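Local coordinates for protein 3-hydroxyadipyl-CoA dehydrogenase (Escherichia coli, PDB 3MOG) that catalyses the NAD-dependent oxidation of 3-hydroxyadipyl-CoA to 3-oxoadipyl-CoA in the breakdown of phenylacetate, at residues Val409-Glu412 / Gln413-Asp416; Cys66-Thr69 / Leu70-Ile74; Tyr425-Pro429 / Leu430-Ala434. All coordinates share one frame; numbering follows the deposited sequence.

Contact 1 of 3, residues Val409-Glu412 / Gln413-Asp416; sequences VASE and QDID
The first torsion of Ser411 (chi1 69°) sets OG between its own backbone N and carbonyl carbon, facing forward to the first turn of helix 412-422, while CG of Asp414, lying beside its backbone N, brings that side chain round to the hydroxyl. The result is a serine N-cap, a worked example of how a helix start finds an acceptor for a first-turn amide that has no helical carbonyl four residues back. OG accepts from Asp414 N at 3.1 Å, the N-H pointing fairly straight at the oxygen (149°); the same N makes a weak further bond to Ser411 O. OG also lies against the flank of that residue, 3.3 Å from Asp414 CB. The carboxylate of Asp414 would close a capping box by accepting from Ser411 N, but here a water carries that return link: Ser411 N donates to the water at 2.9 Å, and the water donates on to Asp414 OD2. The same OD2 accepts from the backbone N of Arg182, so the cap is tied to the strand 179-184 as well. Behind the cap the regular helix pattern takes over, with Ile415 N bonded to Ser411 O and Asp416 N to Glu412 O, the latter almost linear at 167°. One residue before the cap, Ala410 CB touches Ile415 CG1 at 3.9 Å. This pairing of the residue before the N-cap with the fourth residue of the helix is a hydrophobic staple, in a modest form because alanine offers a single methyl. Ile415 continues inward onto Ala401 and Leu405 of helix 390-406. On another side Glu412 stretches out with OE1 in a salt bridge to Arg466. Ile415 CG1 also lies against the cap residue's carbonyl, 3.3 Å from Ser411 O.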
loop_
_atom_site.group_PDB
_atom_site.type_symbol
_atom_site.label_atom_id
_atom_site.label_comp_id
_atom_site.label_asym_id
_atom_site.label_seq_id
_atom_site.Cartn_x
_atom_site.Cartn_y
_atom_site.Cartn_z
ATOM N N VAL C 409 12.074 1.002 19.065
ATOM C CA VAL C 409 11.427 2.287 19.371
ATOM C C VAL C 409 11.647 2.701 20.829
ATOM O O VAL C 409 11.920 3.865 21.091
ATOM C CB VAL C 409 9.916 2.276 19.039
ATOM C CG1 VAL C 409 9.264 3.618 19.373
ATOM C CG2 VAL C 409 9.706 1.967 17.568
ATOM N N ALA C 410 11.558 1.733 21.749
ATOM C CA ALA C 410 11.627 1.973 23.189
ATOM C C ALA C 410 11.859 0.642 23.921
ATOM O O ALA C 410 11.711 -0.434 23.327
ATOM C CB ALA C 410 10.327 2.618 23.674
ATOM N N SER C 411 12.199 0.704 25.205
ATOM C CA SER C 411 12.351 -0.519 26.003
ATOM C C SER C 411 10.983 -1.121 26.288
ATOM O O SER C 411 9.969 -0.427 26.188
ATOM C CB SER C 411 13.040 -0.211 27.328
ATOM O OG SER C 411 12.173 0.553 28.173
ATOM N N GLU C 412 10.952 -2.403 26.640
ATOM C CA GLU C 412 9.698 -3.050 27.033
ATOM C C GLU C 412 9.008 -2.306 28.185
ATOM O O GLU C 412 7.802 -2.008 28.113
ATOM C CB GLU C 412 9.923 -4.528 27.395
ATOM C CG GLU C 412 8.722 -5.175 28.082
ATOM C CD GLU C 412 8.970 -6.605 28.496
ATOM O OE1 GLU C 412 8.624 -7.517 27.712
ATOM O OE2 GLU C 412 9.516 -6.804 29.606
ATOM N N GLN C 413 9.767 -1.992 29.234
ATOM C CA GLN C 413 9.192 -1.278 30.381
ATOM C C GLN C 413 8.634 0.104 30.027
ATOM O O GLN C 413 7.607 0.508 30.571
ATOM C CB GLN C 413 10.142 -1.228 31.603
ATOM C CG GLN C 413 11.312 -0.270 31.540
ATOM C CD GLN C 413 11.862 0.088 32.926
ATOM O OE1 GLN C 413 11.112 0.415 33.847
ATOM N NE2 GLN C 413 13.180 0.035 33.068
ATOM N N ASP C 414 9.271 0.804 29.087
ATOM C CA ASP C 414 8.795 2.131 28.706
ATOM C C ASP C 414 7.544 2.093 27.843
ATOM O O ASP C 414 6.730 3.014 27.893
ATOM C CB ASP C 414 9.891 2.930 28.027
ATOM C CG ASP C 414 10.881 3.514 29.024
ATOM O OD1 ASP C 414 10.658 3.382 30.262
ATOM O OD2 ASP C 414 11.878 4.105 28.559
ATOM N N ILE C 415 7.396 1.024 27.065
ATOM C CA ILE C 415 6.179 0.798 26.292
ATOM C C ILE C 415 5.001 0.524 27.237
ATOM O O ILE C 415 3.931 1.111 27.082
ATOM C CB ILE C 415 6.384 -0.324 25.229
ATOM C CG1 ILE C 415 7.439 0.124 24.195
ATOM C CG2 ILE C 415 5.064 -0.672 24.522
ATOM C CD1 ILE C 415 7.850 -0.943 23.174
ATOM N N ASP C 416 5.207 -0.330 28.242
ATOM C CA ASP C 416 4.154 -0.601 29.232
ATOM C C ASP C 416 3.753 0.680 29.974
ATOM O O ASP C 416 2.574 1.015 30.055
ATOM C CB ASP C 416 4.579 -1.688 30.231
ATOM C CG ASP C 416 4.500 -3.101 29.655
ATOM O OD1 ASP C 416 3.810 -3.310 28.635
ATOM O OD2 ASP C 416 5.140 -4.013 30.237
HETATM O O HOH W 1 12.778 3.255 26.359
#

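Contact 2 of 3, residues Cys66-Thr69 / Leu70-Ile74; sequences CERT and LKRLI
Leu70 N and Lys71 N reach back to Cys66 O and Glu67 O at 3.1 and 3.2 Å, the four-residue spacing of an alpha helix. One residue on, the pattern tightens: Arg72 N bonds Thr69 O at 3.0 Å, from well above the carbonyl plane, and keeps a weak link to Arg68 O. Leu73 N likewise turns back three residues, to Leu70 O. Here Arg72, bent at its third torsion (chi3 -73°), lays its guanidinium so that Arg68 O sits 3.2 Å above one face, toward the rim. NE donates to Ala25 O of helix 15-26, and NH2 is also hydrogen-bonded elsewhere in the structure. Were an alanine here, Ala25 O would probably lose this donor and the Arg68 carbonyl the flat group lying against it. On the outer surface Glu67 OE2 and Lys71 NZ form a long salt bridge at 3.9 Å, while Cys66 SG meets Leu70 CD1 on the buried side. Leu70 and Thr69 pack on helix 38-57, Thr69 and Leu73 on helix 15-26, and the chain then enters strand 73-76, outermost in the Rossmann-type sheet, where Ile74 pairs with Val31 and Leu33.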
loop_
_atom_site.group_PDB
_atom_site.type_symbol
_atom_site.label_atom_id
_atom_site.label_comp_id
_atom_site.label_asym_id
_atom_site.label_seq_id
_atom_site.Cartn_x
_atom_site.Cartn_y
_atom_site.Cartn_z
ATOM N N CYS C 66 1.274 28.426 45.643
ATOM C CA CYS C 66 0.503 29.162 44.661
ATOM C C CYS C 66 1.139 30.500 44.309
ATOM O O CYS C 66 1.397 30.776 43.127
ATOM C CB CYS C 66 -0.916 29.398 45.144
ATOM S SG CYS C 66 -1.950 30.157 43.875
ATOM N N GLU C 67 1.407 31.319 45.325
ATOM C CA GLU C 67 1.911 32.668 45.071
ATOM C C GLU C 67 3.333 32.671 44.519
ATOM O O GLU C 67 3.659 33.477 43.645
ATOM C CB GLU C 67 1.786 33.573 46.309
ATOM C CG GLU C 67 1.832 35.080 45.975
ATOM C CD GLU C 67 1.064 35.442 44.688
ATOM O OE1 GLU C 67 -0.191 35.362 44.683
ATOM O OE2 GLU C 67 1.723 35.809 43.681
ATOM N N ARG C 68 4.164 31.750 45.008
ATOM C CA ARG C 68 5.534 31.611 44.497
ATOM C C ARG C 68 5.584 31.116 43.039
ATOM O O ARG C 68 6.451 31.536 42.266
ATOM C CB ARG C 68 6.367 30.692 45.388
ATOM C CG ARG C 68 6.722 31.263 46.744
ATOM C CD ARG C 68 8.172 30.957 46.999
ATOM N NE ARG C 68 8.368 30.264 48.259
ATOM C CZ ARG C 68 9.545 29.828 48.693
ATOM N NH1 ARG C 68 10.646 30.009 47.962
ATOM N NH2 ARG C 68 9.617 29.204 49.858
ATOM N N THR C 69 4.656 30.226 42.687
ATOM C CA THR C 69 4.475 29.779 41.301
ATOM C C THR C 69 4.150 30.940 40.361
ATOM O O THR C 69 4.834 31.122 39.351
ATOM C CB THR C 69 3.384 28.697 41.186
ATOM O OG1 THR C 69 3.726 27.598 42.038
ATOM C CG2 THR C 69 3.238 28.194 39.730
ATOM N N LEU C 70 3.141 31.733 40.719
ATOM C CA LEU C 70 2.677 32.852 39.872
ATOM C C LEU C 70 3.739 33.913 39.629
ATOM O O LEU C 70 3.834 34.463 38.528
ATOM C CB LEU C 70 1.424 33.498 40.456
ATOM C CG LEU C 70 0.288 32.489 40.602
ATOM C CD1 LEU C 70 -0.897 33.085 41.340
ATOM C CD2 LEU C 70 -0.119 31.928 39.242
ATOM N N LYS C 71 4.548 34.165 40.655
ATOM C CA LYS C 71 5.657 35.112 40.585
ATOM C C LYS C 71 6.767 34.655 39.623
ATOM O O LYS C 71 7.502 35.482 39.088
ATOM C CB LYS C 71 6.227 35.330 41.993
ATOM C CG LYS C 71 6.767 36.722 42.271
ATOM C CD LYS C 71 6.580 37.100 43.753
ATOM C CE LYS C 71 5.163 37.626 44.039
ATOM N NZ LYS C 71 4.774 37.536 45.480
ATOM N N ARG C 72 6.888 33.347 39.407
ATOM C CA ARG C 72 7.939 32.817 38.534
ATOM C C ARG C 72 7.552 32.840 37.051
ATOM O O ARG C 72 8.390 32.607 36.187
ATOM C CB ARG C 72 8.400 31.421 38.998
ATOM C CG ARG C 72 9.223 31.468 40.292
ATOM C CD ARG C 72 9.706 30.108 40.774
ATOM N NE ARG C 72 8.639 29.289 41.346
ATOM C CZ ARG C 72 8.614 28.826 42.597
ATOM N NH1 ARG C 72 9.594 29.102 43.449
ATOM N NH2 ARG C 72 7.599 28.070 42.998
ATOM N N LEU C 73 6.289 33.151 36.766
ATOM C CA LEU C 73 5.805 33.238 35.390
ATOM C C LEU C 73 6.060 34.608 34.776
ATOM O O LEU C 73 5.304 35.547 35.005
ATOM C CB LEU C 73 4.310 32.893 35.313
ATOM C CG LEU C 73 3.941 31.421 35.549
ATOM C CD1 LEU C 73 2.457 31.277 35.822
ATOM C CD2 LEU C 73 4.373 30.539 34.367
ATOM N N ILE C 74 7.125 34.706 33.987
ATOM C CA ILE C 74 7.508 35.974 33.363
ATOM C C ILE C 74 7.153 36.012 31.863
ATOM O O ILE C 74 7.789 35.326 31.064
ATOM C CB ILE C 74 9.013 36.281 33.590
ATOM C CG1 ILE C 74 9.388 36.050 35.064
ATOM C CG2 ILE C 74 9.343 37.717 33.133
ATOM C CD1 ILE C 74 10.828 36.326 35.406
#

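Contact 3 of 3, residues Tyr425-Pro429 / Leu430-Ala434; sequences YPYGP and LAWGA
At the N-terminus of helix 429-436 the cap residue is Gly428, followed by Pro429 in the first turn, where the missing amide hydrogen breaks no helical hydrogen bond. Trp432 N bonds Gly428 O at 2.8 Å, and Gly433 N follows with Pro429 O at 2.9 Å. Glycine has no side chain to serve the amides of Leu430 and Ala431, so the carboxylate of Asp416, on the preceding helix 412-422, takes over that task: OD1 accepts from Leu430 N, and OD2 makes a weak bond with Ala431 N. The indole of Trp432 folds back over the loop. Chi1 of Tyr427 (-57°) sets CG beside the backbone N and brings its side chain to the indole at about a right angle to that of Trp432, with Tyr427 CD1 3.5 Å above one indole face, near the rim. Tyr427 CB makes a CH-pi contact over the five-membered ring, 4.1 Å from the centroid, whereas the two ring planes meet obliquely at 48°. Farther along, Pro426 CG touches Trp432 CH2 at 3.7 Å, at the far benzene corner. Trp432 also touches Val394 of helix 390-406 and Met347. Tyr427 just before the cap and Trp432 as fourth residue of the helix form an aromatic version of the hydrophobic staple, at a helix start inside the second of the chain's two 3-hydroxyacyl-CoA dehydrogenase C-terminal-type domains.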
loop_
_atom_site.group_PDB
_atom_site.type_symbol
_atom_site.label_atom_id
_atom_site.label_comp_id
_atom_site.label_asym_id
_atom_site.label_seq_id
_atom_site.Cartn_x
_atom_site.Cartn_y
_atom_site.Cartn_z
ATOM N N TYR C 425 -4.472 2.484 30.022
ATOM C CA TYR C 425 -4.818 1.090 29.719
ATOM C C TYR C 425 -4.642 0.312 31.024
ATOM O O TYR C 425 -3.748 0.641 31.800
ATOM C CB TYR C 425 -3.905 0.544 28.608
ATOM C CG TYR C 425 -4.236 1.029 27.198
ATOM C CD1 TYR C 425 -5.206 1.996 26.978
ATOM C CD2 TYR C 425 -3.552 0.525 26.085
ATOM C CE1 TYR C 425 -5.514 2.436 25.682
ATOM C CE2 TYR C 425 -3.847 0.963 24.790
ATOM C CZ TYR C 425 -4.824 1.930 24.605
ATOM O OH TYR C 425 -5.131 2.389 23.345
ATOM N N PRO C 426 -5.489 -0.707 31.277
ATOM C CA PRO C 426 -5.452 -1.371 32.591
ATOM C C PRO C 426 -4.212 -2.237 32.812
ATOM O O PRO C 426 -3.923 -2.603 33.933
ATOM C CB PRO C 426 -6.724 -2.228 32.585
ATOM C CG PRO C 426 -6.938 -2.543 31.117
ATOM C CD PRO C 426 -6.522 -1.290 30.398
ATOM N N TYR C 427 -3.505 -2.577 31.741
ATOM C CA TYR C 427 -2.177 -3.167 31.834
ATOM C C TYR C 427 -1.381 -2.574 30.705
ATOM O O TYR C 427 -1.959 -2.226 29.669
ATOM C CB TYR C 427 -2.236 -4.698 31.666
ATOM C CG TYR C 427 -3.151 -5.382 32.661
ATOM C CD1 TYR C 427 -4.480 -5.676 32.329
ATOM C CD2 TYR C 427 -2.696 -5.712 33.938
ATOM C CE1 TYR C 427 -5.336 -6.276 33.238
ATOM C CE2 TYR C 427 -3.549 -6.320 34.872
ATOM C CZ TYR C 427 -4.861 -6.601 34.505
ATOM O OH TYR C 427 -5.700 -7.204 35.386
ATOM N N GLY C 428 -0.065 -2.455 30.890
ATOM C CA GLY C 428 0.821 -2.229 29.755
ATOM C C GLY C 428 0.717 -3.453 28.850
ATOM O O GLY C 428 0.610 -4.572 29.347
ATOM N N PRO C 429 0.766 -3.257 27.522
ATOM C CA PRO C 429 0.443 -4.339 26.558
ATOM C C PRO C 429 1.365 -5.560 26.621
ATOM O O PRO C 429 0.919 -6.686 26.364
ATOM C CB PRO C 429 0.567 -3.662 25.184
ATOM C CG PRO C 429 0.938 -2.245 25.441
ATOM C CD PRO C 429 1.340 -2.072 26.864
ATOM N N LEU C 430 2.633 -5.347 26.964
ATOM C CA LEU C 430 3.585 -6.448 27.033
ATOM C C LEU C 430 3.331 -7.288 28.279
ATOM O O LEU C 430 3.307 -8.516 28.193
ATOM C CB LEU C 430 5.022 -5.933 26.959
ATOM C CG LEU C 430 5.178 -5.140 25.644
ATOM C CD1 LEU C 430 6.388 -4.263 25.600
ATOM C CD2 LEU C 430 5.173 -6.053 24.452
ATOM N N ALA C 431 3.094 -6.615 29.411
ATOM C CA ALA C 431 2.693 -7.282 30.654
ATOM C C ALA C 431 1.374 -7.982 30.450
ATOM O O ALA C 431 1.146 -9.051 31.001
ATOM C CB ALA C 431 2.566 -6.282 31.803
ATOM N N TRP C 432 0.508 -7.363 29.655
ATOM C CA TRP C 432 -0.786 -7.931 29.345
ATOM C C TRP C 432 -0.664 -9.215 28.532
ATOM O O TRP C 432 -1.360 -10.190 28.813
ATOM C CB TRP C 432 -1.630 -6.921 28.580
ATOM C CG TRP C 432 -3.087 -7.033 28.860
ATOM C CD1 TRP C 432 -3.733 -8.074 29.475
ATOM C CD2 TRP C 432 -4.092 -6.089 28.508
ATOM N NE1 TRP C 432 -5.071 -7.824 29.543
ATOM C CE2 TRP C 432 -5.328 -6.613 28.952
ATOM C CE3 TRP C 432 -4.072 -4.843 27.876
ATOM C CZ2 TRP C 432 -6.536 -5.931 28.785
ATOM C CZ3 TRP C 432 -5.278 -4.160 27.708
ATOM C CH2 TRP C 432 -6.494 -4.709 28.158
ATOM N N GLY C 433 0.224 -9.204 27.537
ATOM C CA GLY C 433 0.475 -10.364 26.678
ATOM C C GLY C 433 1.038 -11.552 27.453
ATOM O O GLY C 433 0.658 -12.696 27.200
ATOM N N ALA C 434 1.924 -11.281 28.413
ATOM C CA ALA C 434 2.494 -12.331 29.234
ATOM C C ALA C 434 1.404 -12.991 30.077
ATOM O O ALA C 434 1.362 -14.216 30.197
ATOM C CB ALA C 434 3.606 -11.776 30.118
#

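How the contacts relate
Contacts 1 and 3 are successive helix starts in one C-terminal domain, their centres 11 Å apart, and they touch through the carboxylate of Asp416. Contact 2 belongs to the NAD-binding domain, about 36 Å from contact 1 and 40 Å from contact 3 between centres. The two starts solve the same problem differently: contact 1 is capped by a serine hydroxyl, with a water bridging the return side, while contact 3, the most buried of the three, borrows a carboxylate from contact 1 for its first amides and adds aromatic cover. Contact 2 instead lies where a helix gives way to an edge strand, charged side chains at the surface and apolar ones turned to neighbouring helices.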